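Local coordinates for protein salicylaldehyde dehydrogenase NahF (Pseudomonas putida, PDB 4JZ6) that probably oxidises salicylaldehyde to salicylate with NAD+ as a member of the aldehyde dehydrogenase family, in the breakdown of naphthalene, at residues I416-V421 and M441-G446. Sequence-based numbering, arbitrary orientation.
Sequences IANDSV and MSIEYG
Asn418 meets the backbone of Ser442 to Glu444 with both ends of its amide. Asn418 OD1 accepts from Glu444 N at 2.6 Å, with the donor in the carbonyl plane and the N-H bent to 140°. Asn418 ND2 gives a straight N-H to Ser442 O, 3.1 Å away. Ser442 O lies in the plane of the amide, though the donor stands above the carbonyl plane of Ser442. An amide suits this place because it offers donor and acceptor at once to a chain that leaves its helix at Ile443. Putting an alanine here would probably leave Ser442 O and the N-H of Glu444 without these mates and let the chain after the helix shift. The Glu444 side chain crosses that of Asn418 at about a right angle, its carboxylate turned 36° from the amide plane.

Beside it, Tyr445 OH donates to Ala417 O at 2.6 Å, and that oxygen lies at the ring edge. CG of Tyr445 is anti to the carbonyl carbon (chi1 -71°), which sends the ring back toward Ala417. The small CB of Ala417 packs 3.8 Å from Ile443 CG2 and lets the tyrosine edge come close.

The contact ties the ends of helices 410-418 and 433-442, each just ahead of a strand, at the 447-450 edge of the sheet in the catalytic domain of the aldehyde dehydrogenase fold. An inverse gamma turn centres on Glu444. Ile443 and Tyr445 also rest on strand 425-429.

Farther out, Lys467 forms a salt bridge with Glu444 OE1. A water links Ser420 OG, itself bonded to Asp394, weakly to Tyr445 OH. Lys487 of the second subunit hydrogen-bonds to Ile443 O.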
ATOM      1  N   ILE A 416     -19.221 -16.933 -10.673  1.00 28.55           N
ATOM      2  CA  ILE A 416     -19.849 -15.686 -11.095  1.00 28.48           C
ATOM      3  C   ILE A 416     -19.497 -14.522 -10.171  1.00 28.10           C
ATOM      4  O   ILE A 416     -19.230 -13.414 -10.630  1.00 28.50           O
ATOM      5  CB  ILE A 416     -21.376 -15.838 -11.195  1.00 31.34           C
ATOM      6  CG1 ILE A 416     -21.724 -16.882 -12.256  1.00 28.66           C
ATOM      7  CG2 ILE A 416     -22.040 -14.504 -11.518  1.00 27.42           C
ATOM      8  CD1 ILE A 416     -23.182 -17.226 -12.309  1.00 29.10           C
ATOM      9  N   ALA A 417     -19.478 -14.772  -8.869  1.00 25.70           N
ATOM     10  CA  ALA A 417     -19.088 -13.728  -7.934  1.00 29.69           C
ATOM     11  C   ALA A 417     -17.629 -13.354  -8.165  1.00 29.44           C
ATOM     12  O   ALA A 417     -17.278 -12.178  -8.219  1.00 30.14           O
ATOM     13  CB  ALA A 417     -19.311 -14.174  -6.501  1.00 24.38           C
ATOM     14  N   ASN A 418     -16.785 -14.365  -8.322  1.00 31.45           N
ATOM     15  CA  ASN A 418     -15.354 -14.139  -8.475  1.00 30.08           C
ATOM     16  C   ASN A 418     -14.928 -13.626  -9.851  1.00 32.26           C
ATOM     17  O   ASN A 418     -13.780 -13.209 -10.032  1.00 34.19           O
ATOM     18  CB  ASN A 418     -14.572 -15.403  -8.114  1.00 26.94           C
ATOM     19  CG  ASN A 418     -14.285 -15.505  -6.629  1.00 28.90           C
ATOM     20  OD1 ASN A 418     -14.390 -14.521  -5.899  1.00 28.86           O
ATOM     21  ND2 ASN A 418     -13.908 -16.693  -6.177  1.00 32.20           N
ATOM     22  N   ASP A 419     -15.838 -13.649 -10.820  1.00 29.83           N
ATOM     23  CA  ASP A 419     -15.474 -13.190 -12.159  1.00 35.11           C
ATOM     24  C   ASP A 419     -15.655 -11.676 -12.347  1.00 42.71           C
ATOM     25  O   ASP A 419     -15.336 -11.124 -13.400  1.00 49.97           O
ATOM     26  CB  ASP A 419     -16.178 -14.016 -13.246  1.00 37.26           C
ATOM     27  CG  ASP A 419     -17.411 -13.329 -13.824  1.00 51.26           C
ATOM     28  OD1 ASP A 419     -17.648 -13.493 -15.045  1.00 51.78           O
ATOM     29  OD2 ASP A 419     -18.150 -12.646 -13.077  1.00 55.58           O
ATOM     30  N   SER A 420     -16.172 -11.009 -11.322  1.00 37.96           N
ATOM     31  CA  SER A 420     -16.247  -9.554 -11.337  1.00 32.44           C
ATOM     32  C   SER A 420     -14.851  -8.956 -11.301  1.00 25.59           C
ATOM     33  O   SER A 420     -13.926  -9.532 -10.730  1.00 29.57           O
ATOM     34  CB  SER A 420     -17.047  -9.037 -10.141  1.00 30.32           C
ATOM     35  OG  SER A 420     -17.058  -7.620 -10.113  1.00 24.20           O
ATOM     36  N   VAL A 421     -14.710  -7.786 -11.905  1.00 25.10           N
ATOM     37  CA  VAL A 421     -13.448  -7.066 -11.886  1.00 24.92           C
ATOM     38  C   VAL A 421     -13.310  -6.301 -10.568  1.00 24.48           C
ATOM     39  O   VAL A 421     -12.239  -5.786 -10.244  1.00 28.98           O
ATOM     40  CB  VAL A 421     -13.345  -6.104 -13.097  1.00 28.95           C
ATOM     41  CG1 VAL A 421     -14.011  -4.763 -12.795  1.00 25.29           C
ATOM     42  CG2 VAL A 421     -11.903  -5.928 -13.508  1.00 32.20           C
ATOM     43  N   MET A 441     -16.218 -17.676   2.075  1.00 31.22           N
ATOM     44  CA  MET A 441     -14.780 -17.656   2.268  1.00 29.55           C
ATOM     45  C   MET A 441     -14.002 -17.732   0.956  1.00 30.83           C
ATOM     46  O   MET A 441     -12.858 -17.280   0.877  1.00 33.77           O
ATOM     47  CB  MET A 441     -14.373 -18.762   3.234  1.00 22.91           C
ATOM     48  CG  MET A 441     -14.573 -18.355   4.680  1.00 22.52           C
ATOM     49  SD  MET A 441     -14.100 -19.647   5.821  1.00 61.15           S
ATOM     50  CE  MET A 441     -15.590 -20.625   5.877  1.00 63.22           C
ATOM     51  N   SER A 442     -14.641 -18.275  -0.075  1.00 28.74           N
ATOM     52  CA  SER A 442     -13.992 -18.465  -1.368  1.00 29.30           C
ATOM     53  C   SER A 442     -14.080 -17.247  -2.291  1.00 28.48           C
ATOM     54  O   SER A 442     -13.265 -17.106  -3.203  1.00 32.11           O
ATOM     55  CB  SER A 442     -14.566 -19.696  -2.072  1.00 33.31           C
ATOM     56  OG  SER A 442     -14.286 -20.873  -1.335  1.00 37.36           O
ATOM     57  N   ILE A 443     -15.060 -16.376  -2.059  1.00 26.43           N
ATOM     58  CA  ILE A 443     -15.244 -15.193  -2.909  1.00 26.71           C
ATOM     59  C   ILE A 443     -14.263 -14.062  -2.585  1.00 25.23           C
ATOM     60  O   ILE A 443     -13.856 -13.882  -1.433  1.00 22.31           O
ATOM     61  CB  ILE A 443     -16.701 -14.661  -2.884  1.00 32.02           C
ATOM     62  CG1 ILE A 443     -17.120 -14.270  -1.468  1.00 22.28           C
ATOM     63  CG2 ILE A 443     -17.661 -15.697  -3.462  1.00 23.54           C
ATOM     64  CD1 ILE A 443     -18.568 -13.862  -1.364  1.00 33.80           C
ATOM     65  N   GLU A 444     -13.893 -13.307  -3.618  1.00 25.07           N
ATOM     66  CA  GLU A 444     -12.825 -12.312  -3.528  1.00 28.55           C
ATOM     67  C   GLU A 444     -13.346 -10.910  -3.189  1.00 27.36           C
ATOM     68  O   GLU A 444     -13.362 -10.010  -4.034  1.00 29.55           O
ATOM     69  CB  GLU A 444     -12.022 -12.305  -4.834  1.00 31.27           C
ATOM     70  CG  GLU A 444     -11.236 -13.596  -5.066  1.00 32.25           C
ATOM     71  CD  GLU A 444     -10.979 -13.893  -6.536  1.00 40.63           C
ATOM     72  OE1 GLU A 444     -11.681 -13.334  -7.403  1.00 45.87           O
ATOM     73  OE2 GLU A 444     -10.073 -14.702  -6.826  1.00 46.08           O
ATOM     74  N   TYR A 445     -13.774 -10.735  -1.942  1.00 24.50           N
ATOM     75  CA  TYR A 445     -14.435  -9.500  -1.527  1.00 21.57           C
ATOM     76  C   TYR A 445     -13.908  -8.985  -0.191  1.00 19.93           C
ATOM     77  O   TYR A 445     -13.598  -9.765   0.712  1.00 19.84           O
ATOM     78  CB  TYR A 445     -15.962  -9.698  -1.495  1.00 20.72           C
ATOM     79  CG  TYR A 445     -16.534  -9.820  -2.891  1.00 21.29           C
ATOM     80  CD1 TYR A 445     -17.114  -8.725  -3.524  1.00 21.35           C
ATOM     81  CD2 TYR A 445     -16.452 -11.018  -3.594  1.00 23.00           C
ATOM     82  CE1 TYR A 445     -17.607  -8.827  -4.810  1.00 21.94           C
ATOM     83  CE2 TYR A 445     -16.943 -11.129  -4.879  1.00 22.42           C
ATOM     84  CZ  TYR A 445     -17.521 -10.033  -5.481  1.00 22.47           C
ATOM     85  OH  TYR A 445     -18.014 -10.142  -6.761  1.00 25.12           O
ATOM     86  N   GLY A 446     -13.785  -7.667  -0.083  1.00 19.61           N
ATOM     87  CA  GLY A 446     -13.332  -7.053   1.147  1.00 19.11           C
ATOM     88  C   GLY A 446     -14.331  -7.247   2.271  1.00 18.98           C
ATOM     89  O   GLY A 446     -13.949  -7.324   3.438  1.00 25.61           O
TER
HETATM   90  O   HOH W   1     -17.646  -6.879  -7.356  1.00 46.00           O